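Local coordinates for Non-structural protein 5 (Modoc virus, PDB 2WA2) that binds S-adenosylmethionine through its methyltransferase domain and probably methylates the viral RNA cap at guanine N7 and at a ribose 2'-O, at residues 205-208 with 209-213; 197-200 with 201-205; 174-177 with 178-182; 242-245 with 246-250; 139-142 with 143-146. The protein carries 4 engineered substitutions. All blocks are in the same frame, centred on the assembly; numbering follows the deposited sequence.

How the contacts relate
All five contacts are local, each spanning a turn or two of chain, so none closes a long loop and none nests within or crosses another. Following the chain, contact 5 comes first, in the loop between strands 133-136 and 151-154 that receives the adenine of S-adenosylmethionine. Contact 3 follows on helix 163-183, packing Val-176 and Trp-180 against that loop. Contacts 2 and 1 then run consecutively along helix 199-212, meeting at Leu-205. Contact 2 packs Val-201, Ala-204 and Leu-205 on Leu-174 of contact 3, which contact 1 joins through the Glu-182 to Arg-211 salt bridge, Met-208 and Phe-212. Contact 4, on helix 239-254, touches contact 2 through Val-243 and lies farthest from the cofactor loop.

Contact 1: 205-208 with 209-213; sequences LMKM and QARFG. Engineered in segment 209-213: Ala-210 (natural residue Arg).
Phe-212 N donates to Met-208 O at 2.7 Å, and Gln-209 N to Leu-205 O at 2.8 Å (158° at the hydrogen), as helix 199-212 completes its last turns in this FtsJ-like methyltransferase fold. Between them, Ala-210 N, from an engineered residue, reaches Met-206 O, and Arg-211 N reaches Lys-207 O. The helix stops at Gly-213, whose positive phi turns the chain away. Met-206 O has a second partner, a water that donates to it at 2.8 Å and also to Gln-209 OE1, so backbone and amide are clipped together. The other end of that amide, NE2, is held by the carbonyl oxygens of Asn-237 and Gly-214, which should fix its rotation. Met-206 lies alongside Gln-209, its CE 3.9 Å from OE1. One residue along, Lys-207 and Arg-211 run side by side through their aliphatic parts, CG of Lys-207 lying 3.8 Å from CD of Arg-211. Arg-211 NH2 makes a salt bridge with Glu-182 of helix 163-183, while one face of the guanidinium is covered by Phe-212 CZ. Chi1 of -51° sets Phe-212 CG beside its own backbone N and swings the ring back along the helix, bringing CD2 to 4.1 Å from Met-208 CB.

Contact 2: 197-200 with 201-205; sequences YSCD and VLEAL
Cys-199 and Glu-203 face one another across the first turn of helix 199-212, where Ser-198 occupies the N-cap position. Cys-199 turns its sulfur along the helix (chi1 -176°, SG opposite the backbone N), leaving SG 4.2 Å from Glu-203 OE2, a loose proximity. Glu-203 keeps its chain extended beyond CG, and CG rests 3.5 Å from Cys-199 O. On the buried side Leu-202 leans back toward the helix start, because its chi1 of -79° places CG beside its own N; CD1 thereby reaches 3.7 Å from Tyr-197 O. Val-201 rests its CB 3.6 Å from Ser-198 O. The carboxylate of Asp-200 curls toward Val-201, but Ser-198 OG and Asp-200 OD1 crowd each other in the model, so both are uncertain and the weak bond from Val-201 N to OD1 is doubtful. The backbone is regular: Leu-202 N meets Ser-198 O at 2.9 Å (165°), and Glu-203 N meets Cys-199 O at 3.0 Å. Val-201 and Leu-202 continue inward, onto Leu-171 of helix 163-183 and Val-243 of helix 239-254 respectively. The turn is amphipathic, its apolar branches inward; acidic residues this early in a helix may gain some stabilisation from its dipole, Glu-203, a turn in, less so.

Contact 3: 174-177 with 178-182; sequences LNVI and SRWLE
Val-176 with Trp-180 and Ile-177 with Leu-181 are i to i+4 pairs on one face of helix 163-183, the crossover helix of the beta-alpha-beta unit joining strands 151-154 and 188-193 in this Rossmann-like fold. Val-176 and Trp-180 point the same way, and Val-176 CG1 lies 4.1 Å from Trp-180 CD1. Val-176 O also meets the indole at its edge, in plane, 3.3 Å from CD1, while receiving only weak bonds from the backbone N of Arg-179 and of Trp-180. Beyond the segments, the indole packs edge-to-face with Phe-147. On the exposed flank, Asn-175 OD1 sits over a face of the Arg-179 guanidinium, with the amide turned 84° against it; the approach to NH2 lacks hydrogen-bond geometry. Firmer backbone bonds join Ser-178 N to Leu-174 O at 2.8 Å and Leu-181 N to Ile-177 O at 2.9 Å. Ile-177 CG2, directed onward along the helix, anti to the backbone N and beside the carbonyl carbon, comes 3.9 Å from Leu-181 CG.

Contact 4: 242-245 with 246-250; sequences NVTA and VSRQL
Val-243 O is approached by two groups of Ser-247. Ser-247 N donates to Val-243 O at 2.9 Å (168°), whereas Ser-247 OG stands 3.4 Å from the same Val-243 O in a weak, unsettled bond. The hydroxyl has a stronger partner in His-227 NE2, and it lies where both can be approached because chi1 of -59° folds OG beside its backbone N. The neighbouring bonds repeat the alpha-helical pattern: Arg-248 N to Thr-244 O at 2.9 Å, Gln-249 N to Ala-245 O at 2.9 Å and Val-246 N to Asn-242 O at 3.0 Å. Few side-chain contacts link the two segments. Val-246 lays its CG2 branch 3.3 Å from Asn-242 O, and Thr-244 runs alongside Arg-248, with Thr-244 CG2 4.2 Å from Arg-248 NE. Arg-248 also passes its CG close to Thr-244 O, at 3.4 Å, before bending at chi2. Val-243, Val-246 and Ser-247 are buried against other parts of the fold, while Ala-245 and Arg-248 are exposed. Within helix 239-254, Val-243 and Val-246 rest on Met-229 of strand 229-232, Val-243 also touches Tyr-197 ahead of helix 199-212, and Thr-244 and Arg-248 lie against Leu-17 of helix 14-27.

Contact 5: 139-142 with 143-146; sequences VDVT and KMEP. Engineered in segment 139-142: Thr-142 (natural residue Arg). With SAM (S-adenosylmethionine), chain C.
Two overlapping turns shape the loop, Lys-143 N bonding to Asp-140 O at 3.0 Å and Met-144 N to Val-141 O at 3.2 Å, each donor well above the carbonyl plane. Within the first, Asp-140 OD1 accepts from Thr-142 N, an Asx turn, and from Thr-142 OG1 at 2.7 Å, both from the same face of the carboxylate; Thr-142 is an engineered residue. Lys-143 bends at chi2 and chi4 to lie alongside Thr-142, bringing NZ within 3.0 Å of OG1. A water bridges Val-141 O and Met-144 O. Met-144 curls its CE back over Val-141, tightly against CG1 (3.4 Å), and onto Val-139 CG1 (3.6 Å). The turn is part of the S-adenosylmethionine pocket: adenine N6 donates to Asp-140 OD1 at 2.9 Å and Val-141 N donates to adenine N1 at 2.8 Å. One acceptor and one donor thus match the amino group and ring nitrogen of adenine, and the donors gathered on OD1 would probably favour an ionised Asp-140.

Contact 1: 205-208 with 209-213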
loop_
_atom_site.group_PDB
_atom_site.type_symbol
_atom_site.label_atom_id
_atom_site.label_comp_id
_atom_site.label_asym_id
_atom_site.label_seq_id
_atom_site.Cartn_x
_atom_site.Cartn_y
_atom_site.Cartn_z
ATOM N N LEU A 205 -7.348 10.777 4.145
ATOM C CA LEU A 205 -8.047 9.599 3.645
ATOM C C LEU A 205 -9.552 9.834 3.568
ATOM O O LEU A 205 -10.184 9.397 2.613
ATOM C CB LEU A 205 -7.769 8.367 4.504
ATOM C CG LEU A 205 -6.356 7.789 4.468
ATOM C CD1 LEU A 205 -6.198 6.838 5.653
ATOM C CD2 LEU A 205 -6.139 7.077 3.125
ATOM N N MET A 206 -10.106 10.512 4.569
ATOM C CA MET A 206 -11.551 10.805 4.553
ATOM C C MET A 206 -11.872 11.681 3.343
ATOM O O MET A 206 -12.917 11.515 2.704
ATOM C CB MET A 206 -12.019 11.504 5.845
ATOM C CG MET A 206 -11.957 10.666 7.157
ATOM S SD MET A 206 -12.827 9.079 7.051
ATOM C CE MET A 206 -14.554 9.612 7.279
ATOM N N LYS A 207 -10.976 12.623 3.045
ATOM C CA LYS A 207 -11.169 13.517 1.875
ATOM C C LYS A 207 -11.096 12.717 0.580
ATOM O O LYS A 207 -11.903 12.912 -0.309
ATOM C CB LYS A 207 -10.165 14.668 1.851
ATOM C CG LYS A 207 -10.093 15.435 0.507
ATOM C CD LYS A 207 -9.072 16.611 0.587
ATOM C CE LYS A 207 -9.152 17.510 -0.652
ATOM N NZ LYS A 207 -8.291 18.768 -0.478
ATOM N N MET A 208 -10.124 11.813 0.467
ATOM C CA MET A 208 -10.036 10.934 -0.717
ATOM C C MET A 208 -11.266 10.060 -0.854
ATOM O O MET A 208 -11.788 9.877 -1.941
ATOM C CB MET A 208 -8.788 10.042 -0.635
ATOM C CG MET A 208 -7.561 10.907 -0.885
ATOM S SD MET A 208 -6.023 10.025 -0.614
ATOM C CE MET A 208 -5.763 9.219 -2.189
ATOM N N GLN A 209 -11.741 9.535 0.270
ATOM C CA GLN A 209 -12.927 8.693 0.249
ATOM C C GLN A 209 -14.175 9.513 -0.190
ATOM O O GLN A 209 -15.035 8.980 -0.911
ATOM C CB GLN A 209 -13.152 8.068 1.636
ATOM C CG GLN A 209 -14.373 7.139 1.672
ATOM C CD GLN A 209 -14.656 6.648 3.076
ATOM O OE1 GLN A 209 -14.779 7.439 4.008
ATOM N NE2 GLN A 209 -14.707 5.342 3.233
ATOM N N ALA A 210 -14.274 10.765 0.292
ATOM C CA ALA A 210 -15.338 11.727 -0.097
ATOM C C ALA A 210 -15.306 12.015 -1.594
ATOM O O ALA A 210 -16.352 12.142 -2.240
ATOM C CB ALA A 210 -15.207 13.035 0.657
ATOM N N ARG A 211 -14.098 12.110 -2.147
ATOM C CA ARG A 211 -13.934 12.460 -3.561
ATOM C C ARG A 211 -14.049 11.268 -4.503
ATOM O O ARG A 211 -14.600 11.381 -5.616
ATOM C CB ARG A 211 -12.563 13.153 -3.758
ATOM C CG ARG A 211 -12.389 14.500 -3.024
ATOM C CD ARG A 211 -10.938 15.034 -3.199
ATOM N NE ARG A 211 -10.703 15.313 -4.614
ATOM C CZ ARG A 211 -9.510 15.592 -5.134
ATOM N NH1 ARG A 211 -8.424 15.591 -4.362
ATOM N NH2 ARG A 211 -9.415 15.858 -6.436
ATOM N N PHE A 212 -13.495 10.129 -4.080
ATOM C CA PHE A 212 -13.254 8.989 -4.951
ATOM C C PHE A 212 -13.898 7.678 -4.497
ATOM O O PHE A 212 -13.754 6.655 -5.173
ATOM C CB PHE A 212 -11.725 8.781 -5.045
ATOM C CG PHE A 212 -10.945 10.046 -5.404
ATOM C CD1 PHE A 212 -11.241 10.776 -6.562
ATOM C CD2 PHE A 212 -9.913 10.492 -4.594
ATOM C CE1 PHE A 212 -10.518 11.932 -6.901
ATOM C CE2 PHE A 212 -9.190 11.654 -4.933
ATOM C CZ PHE A 212 -9.513 12.359 -6.092
ATOM N N GLY A 213 -14.532 7.679 -3.330
ATOM C CA GLY A 213 -15.109 6.448 -2.742
ATOM C C GLY A 213 -14.054 5.534 -2.133
ATOM O O GLY A 213 -13.001 5.989 -1.704
HETATM O O HOH W 1 -15.020 10.249 4.011
#

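Contact 2: 197-200 with 201-205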
loop_
_atom_site.group_PDB
_atom_site.type_symbol
_atom_site.label_atom_id
_atom_site.label_comp_id
_atom_site.label_asym_id
_atom_site.label_seq_id
_atom_site.Cartn_x
_atom_site.Cartn_y
_atom_site.Cartn_z
ATOM N N TYR A 197 -2.823 5.958 11.095
ATOM C CA TYR A 197 -3.416 6.454 12.362
ATOM C C TYR A 197 -3.115 7.911 12.685
ATOM O O TYR A 197 -3.739 8.498 13.561
ATOM C CB TYR A 197 -3.022 5.572 13.547
ATOM C CG TYR A 197 -1.536 5.380 13.670
ATOM C CD1 TYR A 197 -0.742 6.302 14.349
ATOM C CD2 TYR A 197 -0.934 4.262 13.127
ATOM C CE1 TYR A 197 0.621 6.121 14.458
ATOM C CE2 TYR A 197 0.417 4.058 13.235
ATOM C CZ TYR A 197 1.185 4.990 13.881
ATOM O OH TYR A 197 2.535 4.783 13.952
ATOM N N SER A 198 -2.177 8.500 11.969
ATOM C CA SER A 198 -1.850 9.898 12.148
ATOM C C SER A 198 -3.090 10.753 11.805
ATOM O O SER A 198 -3.795 10.475 10.820
ATOM C CB SER A 198 -0.656 10.232 11.251
ATOM O OG SER A 198 -0.636 11.591 10.887
ATOM N N CYS A 199 -3.367 11.772 12.618
ATOM C CA CYS A 199 -4.541 12.594 12.372
ATOM C C CYS A 199 -4.554 13.228 10.983
ATOM O O CYS A 199 -5.587 13.182 10.326
ATOM C CB CYS A 199 -4.769 13.655 13.453
ATOM S SG CYS A 199 -6.342 14.551 13.104
ATOM N N ASP A 200 -3.436 13.817 10.534
ATOM C CA ASP A 200 -3.398 14.417 9.191
ATOM C C ASP A 200 -3.688 13.406 8.082
ATOM O O ASP A 200 -4.372 13.715 7.089
ATOM C CB ASP A 200 -2.087 15.177 8.895
ATOM C CG ASP A 200 -0.839 14.367 9.172
ATOM O OD1 ASP A 200 -0.918 13.131 9.396
ATOM O OD2 ASP A 200 0.262 14.983 9.152
ATOM N N VAL A 201 -3.176 12.196 8.263
ATOM C CA VAL A 201 -3.403 11.148 7.298
ATOM C C VAL A 201 -4.875 10.745 7.304
ATOM O O VAL A 201 -5.457 10.558 6.245
ATOM C CB VAL A 201 -2.506 9.898 7.528
ATOM C CG1 VAL A 201 -2.939 8.764 6.559
ATOM C CG2 VAL A 201 -1.026 10.250 7.299
ATOM N N LEU A 202 -5.456 10.567 8.488
ATOM C CA LEU A 202 -6.874 10.190 8.574
ATOM C C LEU A 202 -7.762 11.197 7.850
ATOM O O LEU A 202 -8.629 10.811 7.043
ATOM C CB LEU A 202 -7.315 10.009 10.040
ATOM C CG LEU A 202 -6.955 8.722 10.776
ATOM C CD1 LEU A 202 -7.175 8.919 12.298
ATOM C CD2 LEU A 202 -7.744 7.553 10.254
ATOM N N GLU A 203 -7.523 12.484 8.097
ATOM C CA GLU A 203 -8.276 13.548 7.395
ATOM C C GLU A 203 -8.064 13.533 5.877
ATOM O O GLU A 203 -9.018 13.711 5.106
ATOM C CB GLU A 203 -7.974 14.902 7.984
ATOM C CG GLU A 203 -8.497 14.975 9.403
ATOM C CD GLU A 203 -8.473 16.359 10.001
ATOM O OE1 GLU A 203 -7.665 17.218 9.548
ATOM O OE2 GLU A 203 -9.262 16.573 10.955
ATOM N N ALA A 204 -6.816 13.296 5.454
ATOM C CA ALA A 204 -6.509 13.088 4.042
ATOM C C ALA A 204 -7.267 11.912 3.433
ATOM O O ALA A 204 -7.789 12.040 2.346
ATOM C CB ALA A 204 -5.000 12.927 3.850
ATOM N N LEU A 205 -7.348 10.777 4.145
ATOM C CA LEU A 205 -8.047 9.599 3.645
ATOM C C LEU A 205 -9.552 9.834 3.568
ATOM O O LEU A 205 -10.184 9.397 2.613
ATOM C CB LEU A 205 -7.769 8.367 4.504
ATOM C CG LEU A 205 -6.356 7.789 4.468
ATOM C CD1 LEU A 205 -6.198 6.838 5.653
ATOM C CD2 LEU A 205 -6.139 7.077 3.125
#

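Contact 3: 174-177 with 178-182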
loop_
_atom_site.group_PDB
_atom_site.type_symbol
_atom_site.label_atom_id
_atom_site.label_comp_id
_atom_site.label_asym_id
_atom_site.label_seq_id
_atom_site.Cartn_x
_atom_site.Cartn_y
_atom_site.Cartn_z
ATOM N N LEU A 174 -0.388 10.039 -0.687
ATOM C CA LEU A 174 -1.816 10.325 -0.855
ATOM C C LEU A 174 -2.070 11.552 -1.755
ATOM O O LEU A 174 -2.949 11.509 -2.617
ATOM C CB LEU A 174 -2.492 10.488 0.503
ATOM C CG LEU A 174 -2.498 9.181 1.343
ATOM C CD1 LEU A 174 -3.256 9.379 2.641
ATOM C CD2 LEU A 174 -3.053 7.939 0.555
ATOM N N ASN A 175 -1.304 12.622 -1.545
ATOM C CA ASN A 175 -1.393 13.805 -2.404
ATOM C C ASN A 175 -1.092 13.470 -3.889
ATOM O O ASN A 175 -1.803 13.912 -4.807
ATOM C CB ASN A 175 -0.514 14.941 -1.859
ATOM C CG ASN A 175 -0.680 16.217 -2.637
ATOM O OD1 ASN A 175 0.244 16.652 -3.319
ATOM N ND2 ASN A 175 -1.891 16.803 -2.598
ATOM N N VAL A 176 -0.069 12.657 -4.122
ATOM C CA VAL A 176 0.273 12.224 -5.480
ATOM C C VAL A 176 -0.859 11.373 -6.083
ATOM O O VAL A 176 -1.343 11.624 -7.207
ATOM C CB VAL A 176 1.610 11.455 -5.488
ATOM C CG1 VAL A 176 1.858 10.817 -6.842
ATOM C CG2 VAL A 176 2.747 12.402 -5.070
ATOM N N ILE A 177 -1.289 10.367 -5.334
ATOM C CA ILE A 177 -2.362 9.486 -5.780
ATOM C C ILE A 177 -3.653 10.273 -6.072
ATOM O O ILE A 177 -4.319 9.984 -7.058
ATOM C CB ILE A 177 -2.624 8.328 -4.759
ATOM C CG1 ILE A 177 -1.432 7.364 -4.721
ATOM C CG2 ILE A 177 -3.993 7.613 -5.025
ATOM C CD1 ILE A 177 -0.979 6.763 -6.069
ATOM N N SER A 178 -3.980 11.263 -5.242
ATOM C CA SER A 178 -5.181 12.092 -5.497
ATOM C C SER A 178 -5.178 12.714 -6.906
ATOM O O SER A 178 -6.221 12.778 -7.556
ATOM C CB SER A 178 -5.388 13.153 -4.414
ATOM O OG SER A 178 -5.760 12.498 -3.213
ATOM N N ARG A 179 -3.999 13.129 -7.380
ATOM C CA ARG A 179 -3.874 13.675 -8.735
ATOM C C ARG A 179 -4.193 12.622 -9.794
ATOM O O ARG A 179 -4.875 12.905 -10.803
ATOM C CB ARG A 179 -2.470 14.246 -8.960
ATOM C CG ARG A 179 -2.199 15.481 -8.131
ATOM C CD ARG A 179 -0.734 15.842 -8.196
ATOM N NE ARG A 179 -0.412 16.826 -7.170
ATOM C CZ ARG A 179 0.719 16.839 -6.469
ATOM N NH1 ARG A 179 1.654 15.909 -6.676
ATOM N NH2 ARG A 179 0.901 17.788 -5.556
ATOM N N TRP A 180 -3.715 11.409 -9.576
ATOM C CA TRP A 180 -4.032 10.308 -10.480
ATOM C C TRP A 180 -5.536 9.996 -10.512
ATOM O O TRP A 180 -6.104 9.785 -11.586
ATOM C CB TRP A 180 -3.232 9.066 -10.113
ATOM C CG TRP A 180 -1.762 9.189 -10.527
ATOM C CD1 TRP A 180 -0.742 9.820 -9.855
ATOM C CD2 TRP A 180 -1.187 8.657 -11.721
ATOM N NE1 TRP A 180 0.446 9.707 -10.576
ATOM C CE2 TRP A 180 0.200 8.991 -11.717
ATOM C CE3 TRP A 180 -1.709 7.933 -12.799
ATOM C CZ2 TRP A 180 1.069 8.603 -12.751
ATOM C CZ3 TRP A 180 -0.845 7.554 -13.830
ATOM C CH2 TRP A 180 0.528 7.901 -13.795
ATOM N N LEU A 181 -6.160 9.960 -9.339
ATOM C CA LEU A 181 -7.584 9.666 -9.216
ATOM C C LEU A 181 -8.457 10.775 -9.815
ATOM O O LEU A 181 -9.507 10.494 -10.398
ATOM C CB LEU A 181 -7.951 9.446 -7.733
ATOM C CG LEU A 181 -7.245 8.259 -7.061
ATOM C CD1 LEU A 181 -7.829 7.877 -5.690
ATOM C CD2 LEU A 181 -7.123 7.021 -7.942
ATOM N N GLU A 182 -8.034 12.019 -9.635
ATOM C CA GLU A 182 -8.683 13.192 -10.239
ATOM C C GLU A 182 -8.607 13.105 -11.759
ATOM O O GLU A 182 -9.614 13.312 -12.423
ATOM C CB GLU A 182 -8.013 14.482 -9.748
ATOM C CG GLU A 182 -8.733 15.801 -10.037
ATOM C CD GLU A 182 -8.200 16.940 -9.153
ATOM O OE1 GLU A 182 -7.403 16.646 -8.217
ATOM O OE2 GLU A 182 -8.568 18.126 -9.377
#

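Contact 4: 242-245 with 246-250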
loop_
_atom_site.group_PDB
_atom_site.type_symbol
_atom_site.label_atom_id
_atom_site.label_comp_id
_atom_site.label_asym_id
_atom_site.label_seq_id
_atom_site.Cartn_x
_atom_site.Cartn_y
_atom_site.Cartn_z
ATOM N N ASN A 242 -11.816 1.216 11.253
ATOM C CA ASN A 242 -10.946 0.141 10.846
ATOM C C ASN A 242 -9.540 0.374 11.351
ATOM O O ASN A 242 -8.889 -0.558 11.808
ATOM C CB ASN A 242 -10.924 -0.013 9.335
ATOM C CG ASN A 242 -11.650 -1.228 8.888
ATOM O OD1 ASN A 242 -12.745 -1.127 8.315
ATOM N ND2 ASN A 242 -11.081 -2.403 9.178
ATOM N N VAL A 243 -9.072 1.614 11.259
ATOM C CA VAL A 243 -7.709 1.942 11.769
ATOM C C VAL A 243 -7.607 1.637 13.271
ATOM O O VAL A 243 -6.673 0.994 13.720
ATOM C CB VAL A 243 -7.346 3.428 11.503
ATOM C CG1 VAL A 243 -6.046 3.799 12.230
ATOM C CG2 VAL A 243 -7.205 3.663 9.994
ATOM N N THR A 244 -8.611 2.082 14.023
ATOM C CA THR A 244 -8.625 1.900 15.478
ATOM C C THR A 244 -8.672 0.409 15.817
ATOM O O THR A 244 -7.992 -0.062 16.737
ATOM C CB THR A 244 -9.817 2.676 16.136
ATOM O OG1 THR A 244 -9.585 4.083 15.994
ATOM C CG2 THR A 244 -9.881 2.372 17.623
ATOM N N ALA A 245 -9.437 -0.339 15.038
ATOM C CA ALA A 245 -9.557 -1.770 15.255
ATOM C C ALA A 245 -8.210 -2.487 15.038
ATOM O O ALA A 245 -7.843 -3.383 15.784
ATOM C CB ALA A 245 -10.633 -2.335 14.360
ATOM N N VAL A 246 -7.464 -2.045 14.029
ATOM C CA VAL A 246 -6.126 -2.564 13.773
ATOM C C VAL A 246 -5.170 -2.182 14.916
ATOM O O VAL A 246 -4.418 -3.041 15.398
ATOM C CB VAL A 246 -5.572 -2.113 12.386
ATOM C CG1 VAL A 246 -4.113 -2.574 12.187
ATOM C CG2 VAL A 246 -6.446 -2.704 11.256
ATOM N N SER A 247 -5.196 -0.933 15.360
ATOM C CA SER A 247 -4.361 -0.554 16.535
ATOM C C SER A 247 -4.650 -1.457 17.739
ATOM O O SER A 247 -3.734 -1.966 18.370
ATOM C CB SER A 247 -4.520 0.927 16.915
ATOM O OG SER A 247 -4.155 1.781 15.834
ATOM N N ARG A 248 -5.931 -1.666 18.048
ATOM C CA ARG A 248 -6.287 -2.488 19.211
ATOM C C ARG A 248 -5.860 -3.946 19.003
ATOM O O ARG A 248 -5.338 -4.569 19.907
ATOM C CB ARG A 248 -7.781 -2.322 19.555
ATOM C CG ARG A 248 -8.070 -0.890 20.037
ATOM C CD ARG A 248 -9.179 -0.806 21.115
ATOM N NE ARG A 248 -9.594 0.573 21.391
ATOM C CZ ARG A 248 -9.250 1.284 22.473
ATOM N NH1 ARG A 248 -8.475 0.770 23.430
ATOM N NH2 ARG A 248 -9.687 2.530 22.594
ATOM N N GLN A 249 -6.014 -4.468 17.790
ATOM C CA GLN A 249 -5.544 -5.810 17.478
ATOM C C GLN A 249 -4.031 -5.975 17.648
ATOM O O GLN A 249 -3.578 -6.947 18.248
ATOM C CB GLN A 249 -5.947 -6.174 16.055
ATOM C CG GLN A 249 -5.453 -7.524 15.600
ATOM C CD GLN A 249 -5.435 -7.612 14.082
ATOM O OE1 GLN A 249 -4.858 -6.754 13.395
ATOM N NE2 GLN A 249 -6.074 -8.626 13.555
ATOM N N LEU A 250 -3.264 -5.043 17.078
ATOM C CA LEU A 250 -1.805 -5.106 17.137
ATOM C C LEU A 250 -1.291 -4.925 18.565
ATOM O O LEU A 250 -0.318 -5.540 18.930
ATOM C CB LEU A 250 -1.164 -4.074 16.199
ATOM C CG LEU A 250 -1.462 -4.269 14.700
ATOM C CD1 LEU A 250 -0.701 -3.228 13.927
ATOM C CD2 LEU A 250 -1.070 -5.711 14.267
#

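Contact 5: 139-142 with 143-146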
loop_
_atom_site.group_PDB
_atom_site.type_symbol
_atom_site.label_atom_id
_atom_site.label_comp_id
_atom_site.label_asym_id
_atom_site.label_seq_id
_atom_site.Cartn_x
_atom_site.Cartn_y
_atom_site.Cartn_z
ATOM N N VAL A 139 12.870 6.935 -11.912
ATOM C CA VAL A 139 11.742 7.866 -11.967
ATOM C C VAL A 139 11.252 8.097 -10.542
ATOM O O VAL A 139 11.035 7.119 -9.780
ATOM C CB VAL A 139 10.549 7.298 -12.833
ATOM C CG1 VAL A 139 9.344 8.184 -12.714
ATOM C CG2 VAL A 139 10.941 7.212 -14.302
ATOM N N ASP A 140 11.112 9.370 -10.196
ATOM C CA ASP A 140 10.510 9.800 -8.939
ATOM C C ASP A 140 9.022 9.982 -9.252
ATOM O O ASP A 140 8.619 10.954 -9.914
ATOM C CB ASP A 140 11.124 11.111 -8.467
ATOM C CG ASP A 140 10.522 11.612 -7.149
ATOM O OD1 ASP A 140 9.494 11.037 -6.662
ATOM O OD2 ASP A 140 11.087 12.583 -6.608
ATOM N N VAL A 141 8.210 9.060 -8.759
ATOM C CA VAL A 141 6.788 9.079 -9.111
ATOM C C VAL A 141 6.060 10.250 -8.489
ATOM O O VAL A 141 5.028 10.648 -8.996
ATOM C CB VAL A 141 6.038 7.747 -8.799
ATOM C CG1 VAL A 141 6.706 6.540 -9.493
ATOM C CG2 VAL A 141 5.887 7.561 -7.312
ATOM N N THR A 142 6.588 10.829 -7.410
ATOM C CA THR A 142 5.965 12.015 -6.834
ATOM C C THR A 142 6.018 13.235 -7.769
ATOM O O THR A 142 5.338 14.245 -7.510
ATOM C CB THR A 142 6.548 12.424 -5.451
ATOM O OG1 THR A 142 7.856 12.972 -5.635
ATOM C CG2 THR A 142 6.586 11.236 -4.463
ATOM N N LYS A 143 6.815 13.137 -8.837
ATOM C CA LYS A 143 7.013 14.226 -9.786
ATOM C C LYS A 143 6.553 13.851 -11.201
ATOM O O LYS A 143 6.868 14.532 -12.171
ATOM C CB LYS A 143 8.500 14.648 -9.803
ATOM C CG LYS A 143 9.124 14.963 -8.421
ATOM C CD LYS A 143 8.719 16.341 -7.909
ATOM C CE LYS A 143 9.134 16.545 -6.461
ATOM N NZ LYS A 143 8.104 15.953 -5.571
ATOM N N MET A 144 5.824 12.756 -11.335
ATOM C CA MET A 144 5.373 12.316 -12.649
ATOM C C MET A 144 3.990 12.888 -12.947
ATOM O O MET A 144 3.107 12.979 -12.081
ATOM C CB MET A 144 5.363 10.788 -12.703
ATOM C CG MET A 144 5.449 10.089 -14.092
ATOM S SD MET A 144 5.110 8.298 -13.902
ATOM C CE MET A 144 5.733 8.147 -12.293
ATOM N N GLU A 145 3.828 13.294 -14.190
ATOM C CA GLU A 145 2.556 13.710 -14.721
ATOM C C GLU A 145 1.606 12.495 -14.775
ATOM O O GLU A 145 1.950 11.457 -15.366
ATOM C CB GLU A 145 2.815 14.289 -16.125
ATOM C CG GLU A 145 1.581 14.564 -16.964
ATOM C CD GLU A 145 0.949 15.897 -16.652
ATOM O OE1 GLU A 145 0.048 16.302 -17.416
ATOM O OE2 GLU A 145 1.331 16.539 -15.649
ATOM N N PRO A 146 0.414 12.604 -14.148
ATOM C CA PRO A 146 -0.527 11.485 -14.284
ATOM C C PRO A 146 -0.890 11.334 -15.749
ATOM O O PRO A 146 -0.863 12.337 -16.496
ATOM C CB PRO A 146 -1.761 11.949 -13.482
ATOM C CG PRO A 146 -1.256 13.013 -12.608
ATOM C CD PRO A 146 -0.166 13.702 -13.361
HETATM N N SAM C . 4.798 -3.696 -4.609
HETATM C CA SAM C . 6.265 -3.991 -4.497
HETATM C C SAM C . 6.551 -5.436 -4.920
HETATM O O SAM C . 5.608 -6.229 -5.028
HETATM O OXT SAM C . 7.699 -5.861 -5.147
HETATM C CB SAM C . 6.745 -3.769 -3.063
HETATM C CG SAM C . 6.781 -2.304 -2.648
HETATM S SD SAM C . 8.352 -1.616 -3.195
HETATM C CE SAM C . 9.367 -2.058 -1.748
HETATM C "C5'" SAM C . 8.168 0.143 -2.833
HETATM C "C4'" SAM C . 9.139 0.867 -3.766
HETATM O "O4'" SAM C . 8.787 2.212 -3.960
HETATM C "C3'" SAM C . 10.557 0.886 -3.199
HETATM O "O3'" SAM C . 11.323 -0.011 -3.964
HETATM C "C2'" SAM C . 11.054 2.307 -3.390
HETATM O "O2'" SAM C . 12.310 2.295 -4.022
HETATM C "C1'" SAM C . 9.974 2.899 -4.301
HETATM N N9 SAM C . 9.814 4.340 -4.138
HETATM C C8 SAM C . 9.792 5.038 -2.953
HETATM N N7 SAM C . 9.609 6.335 -3.220
HETATM C C5 SAM C . 9.527 6.459 -4.573
HETATM C C6 SAM C . 9.345 7.567 -5.403
HETATM N N6 SAM C . 9.241 8.792 -4.923
HETATM N N1 SAM C . 9.270 7.363 -6.768
HETATM C C2 SAM C . 9.393 6.110 -7.306
HETATM N N3 SAM C . 9.576 5.000 -6.504
HETATM C C4 SAM C . 9.648 5.208 -5.153
HETATM O O HOH W 2 2.582 11.649 -9.940
#